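Local coordinates for protein ORF59 (Human herpesvirus 8, PDB 3HSL) that serves as the accessory subunit of the viral DNA polymerase in lytic replication and raises its processivity, probably by acting as a sliding clamp, at residues S33-G38 / L51-S56; T168-L173 / D231-K236; F180-L185 / S256-L261; R262-P267 / V296-L301. All coordinates share one frame; numbering follows the deposited sequence.

Contact 1. Residues S33-G38 / L51-S56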
loop_
_atom_site.group_PDB
_atom_site.type_symbol
_atom_site.label_atom_id
_atom_site.label_comp_id
_atom_site.label_asym_id
_atom_site.label_seq_id
_atom_site.Cartn_x
_atom_site.Cartn_y
_atom_site.Cartn_z
ATOM N N SER A 33 5.089 4.121 8.691
ATOM C CA SER A 33 5.500 2.713 8.561
ATOM C C SER A 33 5.536 2.083 9.948
ATOM O O SER A 33 5.174 0.915 10.115
ATOM C CB SER A 33 6.836 2.557 7.840
ATOM O OG SER A 33 7.871 3.068 8.652
ATOM N N ALA A 34 5.970 2.862 10.940
ATOM C CA ALA A 34 6.004 2.390 12.321
ATOM C C ALA A 34 4.606 2.144 12.883
ATOM O O ALA A 34 4.423 1.261 13.706
ATOM C CB ALA A 34 6.732 3.377 13.199
ATOM N N THR A 35 3.621 2.916 12.446
ATOM C CA THR A 35 2.273 2.759 12.960
ATOM C C THR A 35 1.327 1.914 12.089
ATOM O O THR A 35 0.182 1.643 12.493
ATOM C CB THR A 35 1.614 4.123 13.206
ATOM O OG1 THR A 35 1.647 4.868 11.993
ATOM C CG2 THR A 35 2.341 4.910 14.304
ATOM N N LYS A 36 1.778 1.492 10.911
ATOM C CA LYS A 36 0.901 0.714 10.050
ATOM C C LYS A 36 0.265 -0.461 10.821
ATOM O O LYS A 36 -0.936 -0.693 10.730
ATOM C CB LYS A 36 1.651 0.239 8.805
ATOM C CG LYS A 36 0.748 -0.355 7.746
ATOM C CD LYS A 36 1.542 -0.804 6.547
ATOM C CE LYS A 36 0.643 -1.432 5.478
ATOM N NZ LYS A 36 1.491 -1.889 4.331
ATOM N N THR A 37 1.097 -1.178 11.571
ATOM C CA THR A 37 0.740 -2.325 12.405
ATOM C C THR A 37 0.308 -1.929 13.806
ATOM O O THR A 37 0.210 -2.777 14.702
ATOM C CB THR A 37 1.997 -3.158 12.608
ATOM O OG1 THR A 37 2.314 -3.795 11.373
ATOM C CG2 THR A 37 1.785 -4.243 13.681
ATOM N N GLY A 38 0.053 -0.642 14.000
ATOM C CA GLY A 38 -0.313 -0.158 15.301
ATOM C C GLY A 38 -1.736 -0.339 15.733
ATOM O O GLY A 38 -2.517 -1.088 15.121
ATOM N N LEU A 51 -7.691 11.238 20.108
ATOM C CA LEU A 51 -7.435 10.300 19.057
ATOM C C LEU A 51 -5.942 10.045 19.121
ATOM O O LEU A 51 -5.123 10.981 19.055
ATOM C CB LEU A 51 -7.827 10.874 17.701
ATOM C CG LEU A 51 -7.469 9.987 16.505
ATOM C CD1 LEU A 51 -8.201 8.637 16.488
ATOM C CD2 LEU A 51 -7.663 10.728 15.178
ATOM N N SER A 52 -5.577 8.781 19.253
ATOM C CA SER A 52 -4.163 8.442 19.312
ATOM C C SER A 52 -3.831 7.127 18.674
ATOM O O SER A 52 -4.687 6.254 18.568
ATOM C CB SER A 52 -3.600 8.593 20.718
ATOM O OG SER A 52 -4.484 8.081 21.675
ATOM N N VAL A 53 -2.575 7.005 18.246
ATOM C CA VAL A 53 -2.069 5.802 17.595
ATOM C C VAL A 53 -0.845 5.325 18.337
ATOM O O VAL A 53 0.040 6.127 18.665
ATOM C CB VAL A 53 -1.539 6.090 16.189
ATOM C CG1 VAL A 53 -1.312 4.765 15.472
ATOM C CG2 VAL A 53 -2.498 6.941 15.405
ATOM N N LEU A 54 -0.787 4.034 18.598
ATOM C CA LEU A 54 0.352 3.415 19.272
ATOM C C LEU A 54 0.923 2.257 18.414
ATOM O O LEU A 54 0.268 1.777 17.500
ATOM C CB LEU A 54 -0.049 2.930 20.680
ATOM C CG LEU A 54 -0.300 3.927 21.846
ATOM C CD1 LEU A 54 -1.217 5.143 21.542
ATOM C CD2 LEU A 54 -0.776 3.195 23.125
ATOM N N SER A 55 2.139 1.813 18.700
ATOM C CA SER A 55 2.749 0.698 17.991
ATOM C C SER A 55 4.109 0.461 18.594
ATOM O O SER A 55 4.761 1.393 19.053
ATOM C CB SER A 55 2.908 0.959 16.490
ATOM O OG SER A 55 3.877 1.962 16.234
ATOM N N SER A 56 4.539 -0.792 18.595
ATOM C CA SER A 56 5.843 -1.136 19.120
ATOM C C SER A 56 6.901 -0.548 18.189
ATOM O O SER A 56 6.608 -0.212 17.042
ATOM C CB SER A 56 5.985 -2.645 19.213
ATOM O OG SER A 56 5.733 -3.177 17.943
HETATM O O HOH W 1 2.440 -3.119 17.073
#

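Contact 2. Residues T168-L173 / D231-K236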
loop_
_atom_site.group_PDB
_atom_site.type_symbol
_atom_site.label_atom_id
_atom_site.label_comp_id
_atom_site.label_asym_id
_atom_site.label_seq_id
_atom_site.Cartn_x
_atom_site.Cartn_y
_atom_site.Cartn_z
ATOM N N THR A 168 12.102 15.551 37.460
ATOM C CA THR A 168 12.667 14.511 36.580
ATOM C C THR A 168 13.996 14.869 35.895
ATOM O O THR A 168 14.306 16.037 35.667
ATOM C CB THR A 168 11.638 14.126 35.460
ATOM O OG1 THR A 168 10.417 13.668 36.057
ATOM C CG2 THR A 168 12.170 13.041 34.566
ATOM N N THR A 169 14.764 13.830 35.580
ATOM C CA THR A 169 16.035 13.948 34.890
ATOM C C THR A 169 15.711 13.985 33.406
ATOM O O THR A 169 15.204 13.012 32.857
ATOM C CB THR A 169 16.931 12.738 35.195
ATOM O OG1 THR A 169 17.234 12.718 36.595
ATOM C CG2 THR A 169 18.221 12.803 34.425
ATOM N N ARG A 170 15.997 15.106 32.754
ATOM C CA ARG A 170 15.712 15.213 31.332
ATOM C C ARG A 170 16.845 15.919 30.606
ATOM O O ARG A 170 17.572 16.716 31.198
ATOM C CB ARG A 170 14.338 15.872 31.075
ATOM C CG ARG A 170 14.241 17.361 31.336
ATOM C CD ARG A 170 12.816 17.884 31.262
ATOM N NE ARG A 170 12.028 17.515 32.442
ATOM C CZ ARG A 170 11.967 18.243 33.570
ATOM N NH1 ARG A 170 12.640 19.384 33.691
ATOM N NH2 ARG A 170 11.228 17.834 34.592
ATOM N N LEU A 171 16.975 15.603 29.318
ATOM C CA LEU A 171 18.014 16.138 28.441
ATOM C C LEU A 171 17.494 16.589 27.073
ATOM O O LEU A 171 16.682 15.892 26.457
ATOM C CB LEU A 171 19.066 15.056 28.212
ATOM C CG LEU A 171 20.226 15.347 27.256
ATOM C CD1 LEU A 171 21.154 16.436 27.805
ATOM C CD2 LEU A 171 21.012 14.086 26.977
ATOM N N LEU A 172 17.971 17.750 26.608
ATOM C CA LEU A 172 17.594 18.295 25.295
ATOM C C LEU A 172 18.849 18.672 24.520
ATOM O O LEU A 172 19.543 19.632 24.865
ATOM C CB LEU A 172 16.660 19.492 25.416
ATOM C CG LEU A 172 16.188 20.043 24.066
ATOM C CD1 LEU A 172 15.490 18.991 23.222
ATOM C CD2 LEU A 172 15.287 21.234 24.263
ATOM N N LEU A 173 19.135 17.910 23.464
ATOM C CA LEU A 173 20.341 18.148 22.674
ATOM C C LEU A 173 19.996 18.949 21.453
ATOM O O LEU A 173 18.896 18.806 20.918
ATOM C CB LEU A 173 20.944 16.828 22.184
ATOM C CG LEU A 173 20.852 15.590 23.070
ATOM C CD1 LEU A 173 19.412 14.958 22.858
ATOM C CD2 LEU A 173 21.931 14.566 22.703
ATOM N N ASP A 231 9.571 23.690 28.624
ATOM C CA ASP A 231 9.633 25.162 28.643
ATOM C C ASP A 231 10.781 25.616 29.545
ATOM O O ASP A 231 10.916 25.134 30.670
ATOM C CB ASP A 231 8.289 25.764 29.062
ATOM C CG ASP A 231 7.162 25.417 28.086
ATOM O OD1 ASP A 231 7.453 25.068 26.921
ATOM O OD2 ASP A 231 5.977 25.491 28.473
ATOM N N GLY A 232 11.607 26.533 29.052
ATOM C CA GLY A 232 12.753 27.011 29.830
ATOM C C GLY A 232 13.997 26.142 29.655
ATOM O O GLY A 232 14.775 25.951 30.596
ATOM N N LEU A 233 14.164 25.622 28.438
ATOM C CA LEU A 233 15.286 24.784 28.008
ATOM C C LEU A 233 15.345 24.861 26.473
ATOM O O LEU A 233 15.787 23.905 25.821
ATOM C CB LEU A 233 15.099 23.316 28.417
ATOM C CG LEU A 233 15.072 22.691 29.820
ATOM C CD1 LEU A 233 14.737 21.214 29.728
ATOM C CD2 LEU A 233 16.384 22.836 30.550
ATOM N N LYS A 234 14.900 25.990 25.895
ATOM C CA LYS A 234 14.868 26.156 24.427
ATOM C C LYS A 234 15.242 27.566 23.942
ATOM O O LYS A 234 14.353 28.378 23.694
ATOM C CB LYS A 234 13.458 25.886 23.920
ATOM C CG LYS A 234 12.797 24.614 24.381
ATOM C CD LYS A 234 11.379 24.670 23.869
ATOM C CE LYS A 234 10.522 23.557 24.393
ATOM N NZ LYS A 234 9.139 23.715 23.868
ATOM N N GLY A 235 16.531 27.878 23.803
ATOM C CA GLY A 235 17.614 26.958 24.114
ATOM C C GLY A 235 18.364 26.267 22.988
ATOM O O GLY A 235 19.438 26.739 22.590
ATOM N N LYS A 236 17.799 25.157 22.482
ATOM C CA LYS A 236 18.462 24.329 21.442
ATOM C C LYS A 236 18.918 25.002 20.124
ATOM O O LYS A 236 18.590 24.570 19.009
ATOM C CB LYS A 236 17.782 22.943 21.224
ATOM C CG LYS A 236 16.441 22.861 20.449
ATOM C CD LYS A 236 15.233 23.527 21.104
ATOM C CE LYS A 236 13.998 23.301 20.237
ATOM N NZ LYS A 236 12.779 23.928 20.801
#

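Contact 3. Residues F180-L185 / S256-L261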
loop_
_atom_site.group_PDB
_atom_site.type_symbol
_atom_site.label_atom_id
_atom_site.label_comp_id
_atom_site.label_asym_id
_atom_site.label_seq_id
_atom_site.Cartn_x
_atom_site.Cartn_y
_atom_site.Cartn_z
ATOM N N PHE A 180 24.819 14.020 15.401
ATOM C CA PHE A 180 26.096 13.379 15.587
ATOM C C PHE A 180 25.853 12.127 16.457
ATOM O O PHE A 180 26.460 11.080 16.232
ATOM C CB PHE A 180 27.045 14.380 16.234
ATOM C CG PHE A 180 28.486 14.136 15.936
ATOM C CD1 PHE A 180 29.077 14.741 14.814
ATOM C CD2 PHE A 180 29.268 13.318 16.756
ATOM C CE1 PHE A 180 30.429 14.535 14.507
ATOM C CE2 PHE A 180 30.629 13.098 16.465
ATOM C CZ PHE A 180 31.209 13.709 15.336
ATOM N N LEU A 181 24.964 12.243 17.443
ATOM C CA LEU A 181 24.625 11.124 18.323
ATOM C C LEU A 181 23.958 9.980 17.559
ATOM O O LEU A 181 24.189 8.799 17.834
ATOM C CB LEU A 181 23.664 11.582 19.425
ATOM C CG LEU A 181 23.086 10.474 20.332
ATOM C CD1 LEU A 181 24.191 9.724 21.083
ATOM C CD2 LEU A 181 22.024 10.998 21.303
ATOM N N LEU A 182 23.123 10.346 16.594
ATOM C CA LEU A 182 22.405 9.375 15.804
ATOM C C LEU A 182 23.393 8.703 14.827
ATOM O O LEU A 182 23.389 7.480 14.684
ATOM C CB LEU A 182 21.274 10.068 15.057
ATOM C CG LEU A 182 20.043 9.277 14.620
ATOM C CD1 LEU A 182 19.252 10.143 13.659
ATOM C CD2 LEU A 182 20.368 7.984 13.947
ATOM N N LYS A 183 24.237 9.494 14.165
ATOM C CA LYS A 183 25.205 8.938 13.209
ATOM C C LYS A 183 26.035 7.872 13.884
ATOM O O LYS A 183 26.268 6.799 13.319
ATOM C CB LYS A 183 26.120 10.022 12.622
ATOM N N TRP A 184 26.470 8.195 15.102
ATOM C CA TRP A 184 27.281 7.322 15.939
ATOM C C TRP A 184 26.490 6.077 16.309
ATOM O O TRP A 184 26.989 4.967 16.202
ATOM C CB TRP A 184 27.729 8.072 17.196
ATOM C CG TRP A 184 28.689 7.296 18.041
ATOM C CD1 TRP A 184 30.044 7.264 17.904
ATOM C CD2 TRP A 184 28.376 6.439 19.151
ATOM N NE1 TRP A 184 30.595 6.446 18.855
ATOM C CE2 TRP A 184 29.594 5.925 19.634
ATOM C CE3 TRP A 184 27.186 6.059 19.780
ATOM C CZ2 TRP A 184 29.661 5.048 20.719
ATOM C CZ3 TRP A 184 27.255 5.185 20.861
ATOM C CH2 TRP A 184 28.484 4.693 21.316
ATOM N N LEU A 185 25.252 6.256 16.744
ATOM C CA LEU A 185 24.445 5.103 17.102
ATOM C C LEU A 185 24.309 4.098 15.974
ATOM O O LEU A 185 24.670 2.933 16.143
ATOM C CB LEU A 185 23.073 5.501 17.657
ATOM C CG LEU A 185 23.013 6.093 19.069
ATOM C CD1 LEU A 185 21.616 6.575 19.383
ATOM C CD2 LEU A 185 23.468 5.079 20.098
ATOM N N SER A 256 15.338 0.163 19.120
ATOM C CA SER A 256 14.318 1.063 19.630
ATOM C C SER A 256 14.847 2.485 19.760
ATOM O O SER A 256 14.136 3.432 19.463
ATOM C CB SER A 256 13.756 0.568 20.960
ATOM O OG SER A 256 13.057 -0.655 20.782
ATOM N N LEU A 257 16.093 2.633 20.196
ATOM C CA LEU A 257 16.668 3.954 20.380
ATOM C C LEU A 257 16.814 4.695 19.059
ATOM O O LEU A 257 16.401 5.841 18.962
ATOM C CB LEU A 257 17.986 3.879 21.160
ATOM C CG LEU A 257 18.726 5.183 21.507
ATOM C CD1 LEU A 257 17.838 6.202 22.218
ATOM C CD2 LEU A 257 19.947 4.897 22.347
ATOM N N ILE A 258 17.398 4.038 18.058
ATOM C CA ILE A 258 17.584 4.614 16.729
ATOM C C ILE A 258 16.218 5.110 16.210
ATOM O O ILE A 258 16.022 6.294 15.960
ATOM C CB ILE A 258 18.113 3.555 15.715
ATOM C CG1 ILE A 258 19.380 2.811 16.206
ATOM C CG2 ILE A 258 18.338 4.188 14.328
ATOM C CD1 ILE A 258 20.674 3.611 16.232
ATOM N N ALA A 259 15.278 4.186 16.054
ATOM C CA ALA A 259 13.945 4.507 15.571
ATOM C C ALA A 259 13.293 5.604 16.422
ATOM O O ALA A 259 12.683 6.538 15.898
ATOM C CB ALA A 259 13.096 3.261 15.580
ATOM N N ALA A 260 13.424 5.489 17.741
ATOM C CA ALA A 260 12.839 6.476 18.616
ATOM C C ALA A 260 13.365 7.854 18.222
ATOM O O ALA A 260 12.571 8.748 17.932
ATOM C CB ALA A 260 13.126 6.158 20.053
ATOM N N LEU A 261 14.688 8.019 18.206
ATOM C CA LEU A 261 15.317 9.293 17.843
ATOM C C LEU A 261 15.026 9.755 16.421
ATOM O O LEU A 261 15.064 10.944 16.130
ATOM C CB LEU A 261 16.823 9.223 18.027
ATOM C CG LEU A 261 17.413 9.060 19.425
ATOM C CD1 LEU A 261 18.908 8.867 19.269
ATOM C CD2 LEU A 261 17.083 10.237 20.374
#

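Contact 4. Residues R262-P267 / V296-L301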
loop_
_atom_site.group_PDB
_atom_site.type_symbol
_atom_site.label_atom_id
_atom_site.label_comp_id
_atom_site.label_asym_id
_atom_site.label_seq_id
_atom_site.Cartn_x
_atom_site.Cartn_y
_atom_site.Cartn_z
ATOM N N ARG A 262 14.737 8.814 15.536
ATOM C CA ARG A 262 14.465 9.132 14.158
ATOM C C ARG A 262 12.999 9.515 13.967
ATOM O O ARG A 262 12.690 10.403 13.179
ATOM C CB ARG A 262 14.982 7.983 13.293
ATOM C CG ARG A 262 14.858 8.142 11.783
ATOM C CD ARG A 262 16.162 7.576 11.115
ATOM N NE ARG A 262 16.453 6.153 11.329
ATOM C CZ ARG A 262 16.380 5.205 10.387
ATOM N NH1 ARG A 262 16.026 5.503 9.130
ATOM N NH2 ARG A 262 16.669 3.946 10.708
ATOM N N LEU A 263 12.109 8.843 14.700
ATOM C CA LEU A 263 10.661 9.086 14.665
ATOM C C LEU A 263 10.240 10.406 15.318
ATOM O O LEU A 263 9.289 11.050 14.873
ATOM C CB LEU A 263 9.898 7.905 15.311
ATOM C CG LEU A 263 9.834 6.570 14.531
ATOM C CD1 LEU A 263 9.521 5.307 15.384
ATOM C CD2 LEU A 263 8.920 6.644 13.289
ATOM N N CYS A 264 10.948 10.800 16.367
ATOM C CA CYS A 264 10.632 12.041 17.070
ATOM C C CYS A 264 11.325 13.291 16.494
ATOM O O CYS A 264 11.197 14.389 17.044
ATOM C CB CYS A 264 10.927 11.888 18.542
ATOM S SG CYS A 264 9.999 10.542 19.220
ATOM N N LYS A 265 12.053 13.108 15.393
ATOM C CA LYS A 265 12.725 14.188 14.706
ATOM C C LYS A 265 11.848 14.430 13.475
ATOM O O LYS A 265 12.070 13.824 12.412
ATOM C CB LYS A 265 14.143 13.761 14.297
ATOM C CG LYS A 265 15.023 14.820 13.579
ATOM C CD LYS A 265 15.392 15.990 14.509
ATOM C CE LYS A 265 16.392 16.987 13.901
ATOM N NZ LYS A 265 15.834 17.700 12.728
ATOM N N VAL A 266 10.853 15.309 13.623
ATOM C CA VAL A 266 9.935 15.647 12.538
ATOM C C VAL A 266 10.223 17.082 12.108
ATOM O O VAL A 266 9.849 18.023 12.811
ATOM C CB VAL A 266 8.462 15.540 12.989
ATOM C CG1 VAL A 266 7.520 15.794 11.802
ATOM C CG2 VAL A 266 8.188 14.185 13.597
ATOM N N PRO A 267 10.890 17.257 10.953
ATOM C CA PRO A 267 11.270 18.573 10.404
ATOM C C PRO A 267 10.137 19.596 10.341
ATOM O O PRO A 267 9.142 19.391 9.657
ATOM C CB PRO A 267 11.783 18.229 9.000
ATOM C CG PRO A 267 12.356 16.848 9.173
ATOM C CD PRO A 267 11.349 16.162 10.078
ATOM N N VAL A 296 -0.969 18.120 19.912
ATOM C CA VAL A 296 -0.253 16.885 19.626
ATOM C C VAL A 296 0.949 16.559 20.508
ATOM O O VAL A 296 1.761 17.426 20.837
ATOM C CB VAL A 296 0.255 16.918 18.149
ATOM C CG1 VAL A 296 0.900 15.616 17.763
ATOM C CG2 VAL A 296 -0.864 17.235 17.185
ATOM N N LYS A 297 1.041 15.288 20.879
ATOM C CA LYS A 297 2.149 14.755 21.655
ATOM C C LYS A 297 2.666 13.506 20.955
ATOM O O LYS A 297 1.878 12.625 20.557
ATOM C CB LYS A 297 1.797 14.441 23.108
ATOM C CG LYS A 297 1.591 15.654 23.976
ATOM C CD LYS A 297 1.542 15.256 25.436
ATOM C CE LYS A 297 1.342 16.459 26.330
ATOM N NZ LYS A 297 0.030 17.096 26.024
ATOM N N LEU A 298 3.990 13.443 20.809
ATOM C CA LEU A 298 4.667 12.330 20.167
ATOM C C LEU A 298 5.862 11.871 20.997
ATOM O O LEU A 298 6.767 12.662 21.279
ATOM C CB LEU A 298 5.155 12.737 18.772
ATOM C CG LEU A 298 5.894 11.671 17.934
ATOM C CD1 LEU A 298 4.985 10.493 17.641
ATOM C CD2 LEU A 298 6.468 12.208 16.624
ATOM N N SER A 299 5.879 10.601 21.394
ATOM C CA SER A 299 7.022 10.102 22.155
ATOM C C SER A 299 7.112 8.608 22.018
ATOM O O SER A 299 6.207 7.988 21.495
ATOM C CB SER A 299 6.914 10.462 23.635
ATOM O OG SER A 299 5.891 9.712 24.248
ATOM N N VAL A 300 8.213 8.039 22.493
ATOM C CA VAL A 300 8.432 6.604 22.451
ATOM C C VAL A 300 8.982 6.200 23.808
ATOM O O VAL A 300 9.982 6.729 24.246
ATOM C CB VAL A 300 9.460 6.195 21.370
ATOM C CG1 VAL A 300 9.634 4.711 21.363
ATOM C CG2 VAL A 300 9.050 6.686 19.958
ATOM N N LEU A 301 8.325 5.266 24.472
ATOM C CA LEU A 301 8.770 4.781 25.762
ATOM C C LEU A 301 9.744 3.643 25.522
ATOM O O LEU A 301 9.387 2.651 24.882
ATOM C CB LEU A 301 7.585 4.260 26.556
ATOM C CG LEU A 301 6.473 5.280 26.774
ATOM C CD1 LEU A 301 5.331 4.697 27.563
ATOM C CD2 LEU A 301 7.014 6.508 27.462
#

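Contact 1. Residues S33-G38 / L51-S56
S55 reaches from its strand to the C-terminal turn of helix 18-35. CB sits between A34 O, 3.2 Å away, and G38 CA, 3.6 Å away; because G38 has no side chain, the two chains can come this close, with the CA atoms of G38 and S55 4.2 Å apart. At the next atom, OG, chi1 of 69° sets the hydroxyl between the backbone N and carbonyl carbon of S55 and directs it at the helix. There OG donates to A34 O over 2.7 Å. The C=O...OG angle is 119°, and OG stands 56° out of the carbonyl plane, so the hydroxyl comes from above the peptide and not along a lone pair. The chain turns just after A34: a type I turn from T35 to G38 is closed by G38 N donating to T35 O at 2.7 Å. T35 supplies the apolar side of the contact. Its CB and CG2 both lie 3.8 Å from V53 CG1, the T35 and V53 side chains crossing at about a right angle; CG2 also comes near S55 OG, while T35 OG1 turns back to I31 O within the helix. A water held by T37 O makes a weak further link to S56 N. L54 pairs through its backbone with V39 and V53 with L65, which places 49-56 between two antiparallel neighbours. The geometry is that of a helix-to-strand turn resting on the second strand of the beta hairpin 39-43/49-56, in a fold consistent with the DNA-clamp family.

Contact 2. Residues T168-L173 / D231-K236
K234, whose CG lies 4.2 Å from L172 CD2, makes a long salt bridge within the 231-236 loop: its NZ stands 3.7 Å from D231 OD1. The K234 chain is extended beyond CG, which carries the ammonium away from the leucine, toward D231. No hydrogen bond joins the loop to 168-173, so the contact between them rests on aliphatic groups. L172 is its centre. With CG anti to the backbone N (chi1 -177°), the leucine presents CD2 to the loop, where K236 CD approaches to 3.9 Å. K236 starts toward the strand but bends at chi2 (-65°), so that CD lies against L172 CD2 while the end of the chain leads away. These contacts lay the loop connecting strands 214-222 and 241-243 over one side of strand 169-172, which itself runs between strands 241-243 and 270-276, as the backbone bonds of L172 to V241 and L171 to L274 attest. Further along, R170 CD meets L233 CD1 at 4.1 Å, the two side chains crossing at about a right angle. L233 is buried and also packs on V241 and V243, while W230 and V287 provide further cover for L172.

Contact 3. Residues F180-L185 / S256-L261
No flat group lies between L185 and the residues it meets, L257, I258 and L261: the nearby indole of W184 is directed elsewhere, packing with V214, K216 and F209, and the interface is built from branched aliphatic chains. L185 is the main contributor. Its CD1 lies 3.5 Å from L261 CD1 and 3.8 Å from L257 CD2, and the L185 side chain crosses both leucines at about a right angle. Nearer the backbone, L185 CB is met by I258 CD1 at 3.4 Å. The isoleucine gets there through its CG1 branch, which lies anti to its carbonyl carbon (chi1 -52°) and carries CD1 toward the opposite helix although the CB itself does not point there. One turn earlier on the first helix, L182 CD2 reaches I258 CG2 and L181 CD2 reaches L261 CD1, both at 4.3 Å. The short axes approach to 10.4 Å with 147° between their N-to-C directions, so the helices run roughly antiparallel, held by side-chain packing without a hydrogen bond across. Such a pair of helices lying against beta-sheet, here with L181 on F209 and A260 on V300, is consistent with the DNA-clamp fold of processivity factors.

Contact 4. Residues R262-P267 / V296-L301
The first torsions of C264 and L298 turn SG and CG toward each other: SG lies anti to the carbonyl carbon of C264 (chi1 -58°), whereas CG of L298 lies anti to its backbone N (chi1 180°) and projects from the strand toward the end of the helix. The sulfur sits against the strand, 4.4 Å from L298 CG and 4.0 Å from V300 CG2, with S299 CA 4.2 Å away. L298 and V300 both point toward 262-267, as alternate residues of a strand do, while S299 between them points away and its OG is hydrogen-bonded to E283. CD2 of L298 does most of the work at the other end: it lies 4.0 Å from V266 CG2, the two side chains crossing at about a right angle, and 3.5 Å from L263 O. No hydrogen bond spans the contact, whose touching residues are largely buried. Backbone bonds of S299 to G64 and V300 to V284 place strand 296-302 between strands 61-67 and 282-288. The last turn of helix 254-263 and the residues after it thus cover one side of that strand, with helix 18-35 alongside, touching L263 through I31 and A34 and V266 through H30.

From the N terminus, contact 1 closes first, bringing the end of helix 18-35 onto strand 49-56 across a short span that is largely hairpin. Contact 2 opens next at strand 169-172, and contact 3 opens on the helix that follows directly, before the 231-236 loop has returned; contacts 2 and 3 therefore cross, and they touch where L173 packs on L181. Contact 4 comes last, in series after both, but shares helix 254-263 with contact 3 and packs against it. It also meets contact 1. Contact 4 thus touches the early helix and shares the second helix of the later pair, whereas contacts 1 and 2 lie about 27 Å apart between centres.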